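Local coordinates for 3' terminal uridylyl transferase (Trypanosoma brucei, PDB 5HZD), which adds uridines from UTP to the 3' ends of guide RNAs, ribosomal RNAs and some mRNAs, and takes part in mitochondrial RNA editing, at residues Tyr6-Cys11 and Ile479-Ser484; Phe410-Asn415 and Tyr461-Glu466. All blocks are in the same frame, centred on the assembly; numbering follows the deposited sequence.

Contact 1 of 2, residues Tyr6-Cys11 and Ile479-Ser484. With ZN (zinc ion), chain B.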
ATOM      1  N   TYR A   6      -9.934  34.294  -1.064  1.00 20.37           N
ATOM      2  CA  TYR A   6      -9.913  33.119  -0.211  1.00 19.65           C
ATOM      3  C   TYR A   6     -11.359  32.831   0.125  1.00 23.94           C
ATOM      4  O   TYR A   6     -12.133  33.751   0.358  1.00 29.63           O
ATOM      5  CB  TYR A   6      -9.158  33.395   1.100  1.00 21.30           C
ATOM      6  CG  TYR A   6      -7.696  33.735   0.937  1.00 19.19           C
ATOM      7  CD1 TYR A   6      -7.297  35.052   0.738  1.00 20.99           C
ATOM      8  CD2 TYR A   6      -6.715  32.753   1.015  1.00 23.59           C
ATOM      9  CE1 TYR A   6      -5.979  35.388   0.590  1.00 26.28           C
ATOM     10  CE2 TYR A   6      -5.369  33.090   0.868  1.00 25.59           C
ATOM     11  CZ  TYR A   6      -5.017  34.415   0.662  1.00 27.84           C
ATOM     12  OH  TYR A   6      -3.698  34.787   0.524  1.00 29.45           O
ATOM     13  N   SER A   7     -11.739  31.560   0.113  1.00 19.82           N
ATOM     14  CA  SER A   7     -13.119  31.229   0.422  1.00 20.61           C
ATOM     15  C   SER A   7     -13.158  30.147   1.495  1.00 19.23           C
ATOM     16  O   SER A   7     -12.292  29.266   1.566  1.00 18.61           O
ATOM     17  CB  SER A   7     -13.889  30.775  -0.826  1.00 19.97           C
ATOM     18  OG  SER A   7     -13.424  29.523  -1.311  1.00 19.90           O
ATOM     19  N   CYS A   8     -14.190  30.249   2.332  1.00 19.65           N
ATOM     20  CA  CYS A   8     -14.460  29.262   3.383  1.00 19.30           C
ATOM     21  C   CYS A   8     -14.965  27.945   2.794  1.00 22.83           C
ATOM     22  O   CYS A   8     -15.677  27.943   1.781  1.00 23.05           O
ATOM     23  CB  CYS A   8     -15.491  29.846   4.345  1.00 21.63           C
ATOM     24  SG  CYS A   8     -15.687  28.765   5.782  1.00 21.64           S
ATOM     25  N   ASP A   9     -14.572  26.817   3.407  1.00 18.29           N
ATOM     26  CA  ASP A   9     -15.034  25.491   2.980  1.00 19.72           C
ATOM     27  C   ASP A   9     -16.208  24.974   3.828  1.00 22.29           C
ATOM     28  O   ASP A   9     -16.649  23.842   3.636  1.00 25.93           O
ATOM     29  CB  ASP A   9     -13.889  24.467   3.018  1.00 18.91           C
ATOM     30  CG  ASP A   9     -13.387  24.201   4.429  1.00 20.83           C
ATOM     31  OD1 ASP A   9     -13.592  25.082   5.305  1.00 19.54           O
ATOM     32  OD2 ASP A   9     -12.790  23.118   4.640  1.00 20.10           O
ATOM     33  N   ALA A  10     -16.704  25.797   4.745  1.00 22.11           N
ATOM     34  CA  ALA A  10     -17.723  25.357   5.713  1.00 23.52           C
ATOM     35  C   ALA A  10     -19.006  26.163   5.622  1.00 27.09           C
ATOM     36  O   ALA A  10     -20.006  25.844   6.262  1.00 31.56           O
ATOM     37  CB  ALA A  10     -17.177  25.423   7.136  1.00 23.48           C
ATOM     38  N   CYS A  11     -18.976  27.245   4.857  1.00 23.29           N
ATOM     39  CA  CYS A  11     -20.210  27.933   4.523  1.00 24.71           C
ATOM     40  C   CYS A  11     -20.066  28.451   3.104  1.00 29.41           C
ATOM     41  O   CYS A  11     -18.950  28.616   2.619  1.00 30.38           O
ATOM     42  CB  CYS A  11     -20.528  29.029   5.524  1.00 29.86           C
ATOM     43  SG  CYS A  11     -19.399  30.380   5.544  1.00 27.32           S
ATOM     44  N   ILE A 479      -8.715  19.638   0.938  1.00 15.25           N
ATOM     45  CA  ILE A 479      -8.631  20.186   2.281  1.00 13.93           C
ATOM     46  C   ILE A 479      -8.778  21.696   2.301  1.00 17.45           C
ATOM     47  O   ILE A 479      -7.810  22.430   2.057  1.00 14.90           O
ATOM     48  CB  ILE A 479      -7.320  19.743   2.978  1.00 13.47           C
ATOM     49  CG1 ILE A 479      -7.245  18.215   2.970  1.00 15.91           C
ATOM     50  CG2 ILE A 479      -7.261  20.332   4.396  1.00 13.78           C
ATOM     51  CD1 ILE A 479      -5.951  17.651   3.563  1.00 15.99           C
ATOM     52  N   GLY A 480      -9.993  22.168   2.570  1.00 15.70           N
ATOM     53  CA  GLY A 480     -10.238  23.586   2.731  1.00 15.49           C
ATOM     54  C   GLY A 480      -9.862  24.073   4.124  1.00 15.56           C
ATOM     55  O   GLY A 480      -9.318  23.310   4.920  1.00 16.68           O
ATOM     56  N   VAL A 481     -10.162  25.322   4.439  1.00 16.11           N
ATOM     57  CA  VAL A 481      -9.614  25.931   5.653  1.00 16.21           C
ATOM     58  C   VAL A 481     -10.033  25.235   6.956  1.00 16.80           C
ATOM     59  O   VAL A 481      -9.166  24.962   7.803  1.00 17.09           O
ATOM     60  CB  VAL A 481      -9.868  27.451   5.721  1.00 16.88           C
ATOM     61  CG1 VAL A 481     -11.355  27.793   5.829  1.00 17.52           C
ATOM     62  CG2 VAL A 481      -9.056  28.073   6.882  1.00 19.33           C
ATOM     63  N   THR A 482     -11.318  24.948   7.138  1.00 16.50           N
ATOM     64  CA  THR A 482     -11.716  24.282   8.384  1.00 18.94           C
ATOM     65  C   THR A 482     -11.133  22.881   8.447  1.00 19.48           C
ATOM     66  O   THR A 482     -10.642  22.457   9.505  1.00 17.94           O
ATOM     67  CB  THR A 482     -13.262  24.290   8.630  1.00 17.13           C
ATOM     68  OG1 THR A 482     -13.928  23.582   7.575  1.00 21.77           O
ATOM     69  CG2 THR A 482     -13.744  25.694   8.685  1.00 18.32           C
ATOM     70  N   LYS A 483     -11.117  22.158   7.329  1.00 15.50           N
ATOM     71  CA  LYS A 483     -10.509  20.838   7.364  1.00 14.90           C
ATOM     72  C   LYS A 483      -9.020  20.972   7.719  1.00 17.20           C
ATOM     73  O   LYS A 483      -8.465  20.129   8.434  1.00 17.10           O
ATOM     74  CB  LYS A 483     -10.692  20.106   6.022  1.00 20.60           C
ATOM     75  CG  LYS A 483     -12.095  19.571   5.789  1.00 26.64           C
ATOM     76  CD  LYS A 483     -12.113  18.501   4.696  1.00 28.88           C
ATOM     77  CE  LYS A 483     -13.533  18.019   4.451  1.00 40.68           C
ATOM     78  NZ  LYS A 483     -13.579  16.982   3.381  1.00 47.91           N
ATOM     79  N   SER A 484      -8.369  22.027   7.231  1.00 14.82           N
ATOM     80  CA  SER A 484      -6.915  22.166   7.441  1.00 17.13           C
ATOM     81  C   SER A 484      -6.637  22.396   8.922  1.00 19.13           C
ATOM     82  O   SER A 484      -5.618  21.941   9.447  1.00 14.61           O
ATOM     83  CB  SER A 484      -6.301  23.311   6.604  1.00 14.99           C
ATOM     84  OG  SER A 484      -6.620  24.589   7.132  1.00 15.46           O
TER
HETATM   85 ZN    ZN B 701     -17.463  29.826   6.791  1.00 23.46          ZN
HETATM   86  O   HOH W   1     -10.847  26.955   2.288  1.00 17.70           O
HETATM   87  O   HOH W   2     -12.761  21.311   2.678  1.00 19.50           O
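Gly480 takes the N-cap position of helix 481-497 and lies against Asp9 of the zinc finger, their CA atoms 5.2 Å apart. One water joins the two residues: it donates to Asp9 OD2 and accepts from Gly480 N. Val481 comes next. Its N gives a hydrogen bond to a second water, which donates to Ser7 O. Its CG1 branch lies 3.6 Å from Asp9 OD1 and also touches Cys8. Thr482 makes the main grip. Its N donates to Asp9 OD1 at 2.9 Å with an N-H...O angle of 161°, and its OG1 donates to the same oxygen at 2.7 Å. Both donors meet OD1 on the syn side but from opposite faces of the carboxylate plane. Thr482 OG1 stands between backbone N and carbonyl carbon (chi1 62°), which puts hydroxyl and amide side by side. CG2 of Thr482 packs on Ala10 CB at 3.8 Å. Lys483 N adds a weak bond of 3.3 Å to Asp9 OD2, while its amine turns away to Asn331 O. Asp9 follows Cys8, which binds zinc with Cys11, His25 and His30. The carboxylate caps the helix start from outside and takes up two of its first amides. The positive end of the helix dipole would be expected to stabilise its negative charge.

Contact 2 of 2, residues Phe410-Asn415 and Tyr461-Glu466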
ATOM      1  N   PHE A 410       7.547  24.241   9.425  1.00 17.02           N
ATOM      2  CA  PHE A 410       7.116  24.224   8.022  1.00 15.30           C
ATOM      3  C   PHE A 410       6.124  25.348   7.723  1.00 14.89           C
ATOM      4  O   PHE A 410       5.169  25.567   8.478  1.00 17.90           O
ATOM      5  CB  PHE A 410       6.509  22.853   7.650  1.00 13.02           C
ATOM      6  CG  PHE A 410       6.117  22.784   6.212  1.00 12.95           C
ATOM      7  CD1 PHE A 410       7.096  22.742   5.231  1.00 12.97           C
ATOM      8  CD2 PHE A 410       4.783  22.831   5.840  1.00 12.94           C
ATOM      9  CE1 PHE A 410       6.756  22.741   3.873  1.00 13.23           C
ATOM     10  CE2 PHE A 410       4.425  22.837   4.483  1.00 12.94           C
ATOM     11  CZ  PHE A 410       5.407  22.804   3.502  1.00 12.96           C
ATOM     12  N   ASP A 411       6.335  26.036   6.598  1.00 14.13           N
ATOM     13  CA  ASP A 411       5.480  27.170   6.242  1.00 14.89           C
ATOM     14  C   ASP A 411       4.314  26.671   5.398  1.00 14.61           C
ATOM     15  O   ASP A 411       4.373  26.684   4.162  1.00 15.06           O
ATOM     16  CB  ASP A 411       6.273  28.227   5.493  1.00 18.85           C
ATOM     17  CG  ASP A 411       5.498  29.523   5.320  1.00 22.02           C
ATOM     18  OD1 ASP A 411       4.243  29.514   5.438  1.00 20.17           O
ATOM     19  OD2 ASP A 411       6.159  30.556   5.089  1.00 24.26           O
ATOM     20  N   TRP A 412       3.252  26.264   6.071  1.00 14.20           N
ATOM     21  CA  TRP A 412       2.074  25.735   5.363  1.00 14.95           C
ATOM     22  C   TRP A 412       1.416  26.787   4.491  1.00 15.60           C
ATOM     23  O   TRP A 412       0.722  26.458   3.518  1.00 15.39           O
ATOM     24  CB  TRP A 412       1.037  25.211   6.334  1.00 14.91           C
ATOM     25  CG  TRP A 412       1.368  23.913   7.052  1.00 13.43           C
ATOM     26  CD1 TRP A 412       1.774  23.795   8.355  1.00 15.17           C
ATOM     27  CD2 TRP A 412       1.241  22.573   6.547  1.00 13.63           C
ATOM     28  NE1 TRP A 412       1.913  22.466   8.695  1.00 14.77           N
ATOM     29  CE2 TRP A 412       1.596  21.692   7.608  1.00 13.38           C
ATOM     30  CE3 TRP A 412       0.854  22.028   5.315  1.00 15.22           C
ATOM     31  CZ2 TRP A 412       1.564  20.301   7.478  1.00 12.60           C
ATOM     32  CZ3 TRP A 412       0.842  20.643   5.174  1.00 14.58           C
ATOM     33  CH2 TRP A 412       1.199  19.784   6.254  1.00 14.67           C
ATOM     34  N   GLY A 413       1.621  28.059   4.829  1.00 15.20           N
ATOM     35  CA  GLY A 413       0.939  29.133   4.126  1.00 17.98           C
ATOM     36  C   GLY A 413       1.544  29.402   2.768  1.00 19.19           C
ATOM     37  O   GLY A 413       0.823  29.769   1.827  1.00 19.43           O
ATOM     38  N   HIS A 414       2.861  29.204   2.650  1.00 17.00           N
ATOM     39  CA  HIS A 414       3.564  29.604   1.436  1.00 17.30           C
ATOM     40  C   HIS A 414       4.327  28.510   0.705  1.00 15.11           C
ATOM     41  O   HIS A 414       4.683  28.695  -0.470  1.00 16.86           O
ATOM     42  CB  HIS A 414       4.501  30.773   1.726  1.00 19.91           C
ATOM     43  CG  HIS A 414       3.768  31.987   2.179  1.00 22.67           C
ATOM     44  ND1 HIS A 414       2.953  32.710   1.333  1.00 29.73           N
ATOM     45  CD2 HIS A 414       3.666  32.568   3.396  1.00 25.74           C
ATOM     46  CE1 HIS A 414       2.406  33.710   2.005  1.00 36.37           C
ATOM     47  NE2 HIS A 414       2.824  33.646   3.257  1.00 33.06           N
ATOM     48  N   ASN A 415       4.582  27.385   1.375  1.00 14.75           N
ATOM     49  CA  ASN A 415       5.416  26.343   0.794  1.00 14.29           C
ATOM     50  C   ASN A 415       4.673  25.036   0.565  1.00 13.85           C
ATOM     51  O   ASN A 415       3.551  24.861   1.016  1.00 13.76           O
ATOM     52  CB  ASN A 415       6.633  26.090   1.689  1.00 19.81           C
ATOM     53  CG  ASN A 415       7.607  27.269   1.698  1.00 20.63           C
ATOM     54  OD1 ASN A 415       7.615  28.126   0.783  1.00 17.80           O
ATOM     55  ND2 ASN A 415       8.461  27.307   2.722  1.00 17.57           N
ATOM     56  N   TYR A 461      -5.577  24.748  -2.007  1.00 15.26           N
ATOM     57  CA  TYR A 461      -4.125  24.839  -1.868  1.00 14.77           C
ATOM     58  C   TYR A 461      -3.788  25.380  -0.488  1.00 16.26           C
ATOM     59  O   TYR A 461      -2.844  26.155  -0.314  1.00 18.90           O
ATOM     60  CB  TYR A 461      -3.536  25.765  -2.943  1.00 15.16           C
ATOM     61  CG  TYR A 461      -3.711  25.266  -4.367  1.00 15.22           C
ATOM     62  CD1 TYR A 461      -3.310  23.991  -4.727  1.00 14.74           C
ATOM     63  CD2 TYR A 461      -4.261  26.084  -5.350  1.00 16.13           C
ATOM     64  CE1 TYR A 461      -3.455  23.526  -6.026  1.00 17.31           C
ATOM     65  CE2 TYR A 461      -4.421  25.625  -6.658  1.00 17.63           C
ATOM     66  CZ  TYR A 461      -3.998  24.352  -6.987  1.00 18.10           C
ATOM     67  OH  TYR A 461      -4.151  23.887  -8.281  1.00 20.55           O
ATOM     68  N   GLU A 462      -4.579  24.979   0.507  1.00 14.68           N
ATOM     69  CA  GLU A 462      -4.319  25.349   1.886  1.00 14.68           C
ATOM     70  C   GLU A 462      -3.153  24.565   2.441  1.00 14.17           C
ATOM     71  O   GLU A 462      -2.180  25.145   2.962  1.00 15.19           O
ATOM     72  CB  GLU A 462      -5.558  25.046   2.724  1.00 16.98           C
ATOM     73  CG  GLU A 462      -5.560  25.694   4.078  1.00 21.55           C
ATOM     74  CD  GLU A 462      -5.683  27.217   4.062  1.00 19.89           C
ATOM     75  OE1 GLU A 462      -6.428  27.815   3.232  1.00 23.52           O
ATOM     76  OE2 GLU A 462      -5.018  27.828   4.921  1.00 24.82           O
ATOM     77  N   LEU A 463      -3.270  23.245   2.367  1.00 13.99           N
ATOM     78  CA  LEU A 463      -2.163  22.367   2.721  1.00 13.29           C
ATOM     79  C   LEU A 463      -1.698  21.704   1.448  1.00 16.05           C
ATOM     80  O   LEU A 463      -2.492  21.013   0.781  1.00 14.91           O
ATOM     81  CB  LEU A 463      -2.635  21.283   3.692  1.00 13.02           C
ATOM     82  CG  LEU A 463      -3.374  21.727   4.952  1.00 15.73           C
ATOM     83  CD1 LEU A 463      -3.554  20.506   5.858  1.00 15.50           C
ATOM     84  CD2 LEU A 463      -2.583  22.812   5.667  1.00 14.81           C
ATOM     85  N   CYS A 464      -0.434  21.900   1.078  1.00 13.02           N
ATOM     86  CA  CYS A 464       0.025  21.421  -0.222  1.00 12.93           C
ATOM     87  C   CYS A 464       1.089  20.348  -0.131  1.00 12.54           C
ATOM     88  O   CYS A 464       2.129  20.547   0.516  1.00 13.53           O
ATOM     89  CB  CYS A 464       0.592  22.589  -1.033  1.00 13.33           C
ATOM     90  SG  CYS A 464      -0.680  23.791  -1.473  1.00 15.67           S
ATOM     91  N   ILE A 465       0.843  19.221  -0.804  1.00 12.30           N
ATOM     92  CA  ILE A 465       1.818  18.136  -0.901  1.00 11.99           C
ATOM     93  C   ILE A 465       1.849  17.774  -2.386  1.00 12.79           C
ATOM     94  O   ILE A 465       0.808  17.416  -2.969  1.00 15.41           O
ATOM     95  CB  ILE A 465       1.365  16.913  -0.089  1.00 12.51           C
ATOM     96  CG1 ILE A 465       1.256  17.281   1.391  1.00 11.65           C
ATOM     97  CG2 ILE A 465       2.364  15.791  -0.268  1.00 14.17           C
ATOM     98  CD1 ILE A 465       0.796  16.082   2.252  1.00 13.76           C
ATOM     99  N   GLU A 466       3.011  17.921  -3.007  1.00 12.90           N
ATOM    100  CA  GLU A 466       3.139  17.654  -4.438  1.00 12.30           C
ATOM    101  C   GLU A 466       3.256  16.144  -4.675  1.00 15.07           C
ATOM    102  O   GLU A 466       4.094  15.462  -4.054  1.00 13.53           O
ATOM    103  CB  GLU A 466       4.364  18.399  -4.994  1.00 12.68           C
ATOM    104  CG  GLU A 466       4.595  18.173  -6.516  1.00 17.10           C
ATOM    105  CD  GLU A 466       5.657  19.060  -7.166  1.00 20.81           C
ATOM    106  OE1 GLU A 466       6.562  19.616  -6.494  1.00 14.74           O
ATOM    107  OE2 GLU A 466       5.587  19.222  -8.408  1.00 23.19           O
TER
HETATM  108  O   HOH W   3       1.134  23.960   2.260  1.00 13.48           O
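Trp412 CG lies beside the backbone N and anti to the carbonyl carbon (chi1 -72°), which lays the benzo part of the indole beside Leu463. Leu463 has the same kind of first torsion (chi1 -53°), and this brings its CD2 methyl to the six-membered part of the ring system. CD2 of Leu463 is 3.5 Å from Trp412 CE3. Its CB is 3.8 Å from Trp412 CZ3. The methyl approaches obliquely, near the rim of the indole. From the other side Phe410 CD2 stands 3.6 Å above the indole plane, over its centre. Phe410 presents its edge here.

A water and the Lys427 amine link the loops. The water accepts from Cys464 N at 2.8 Å and donates to both Trp412 O and Asn415 O. Trp412 O and Glu462 O are 3.2 Å apart, and both are acceptors. Lys427 NZ bonds to each of these oxygens and to Tyr461 O, so its amine would offset the crowding of carbonyls. Asp411 shapes the first loop as an Asx motif, its OD1 accepting from His414 N.

Both loops lie in the Cid1-family poly(A) polymerase region, and 461-466 runs into the proposed nucleotide recognition motif at Ile465. Loop 410-415 leads from helix 385-409, where Tyr406 O accepts from Trp412 NE1, to strand 415-416, and Cys464 makes a backbone hydrogen bond with Ile417 just after that strand. The indole touches Met342 of helix 336-349 and Arg488 of helix 481-497, Leu463 rests on Ser484 and Val487 of that last helix, and Cys464 packs on Lys427 of helix 427-430.

In the fold
The centres of contacts 1 and 2 are 14 Å apart, on the same side of the chain's centre. Contact 2 is nested along the chain: both of its segments fall within the long span closed by contact 1. Helix 481-497 connects them. Its start receives the zinc finger in contact 1, and Ser484 in its first turns packs on Glu462 and Leu463 of contact 2. Glu462 also bonds to His19 of the finger. The N-terminal finger is thus fitted against the region that holds the proposed nucleotide recognition motif, from Ile465. This is consistent with the finger being required for proper folding of the catalytic domain.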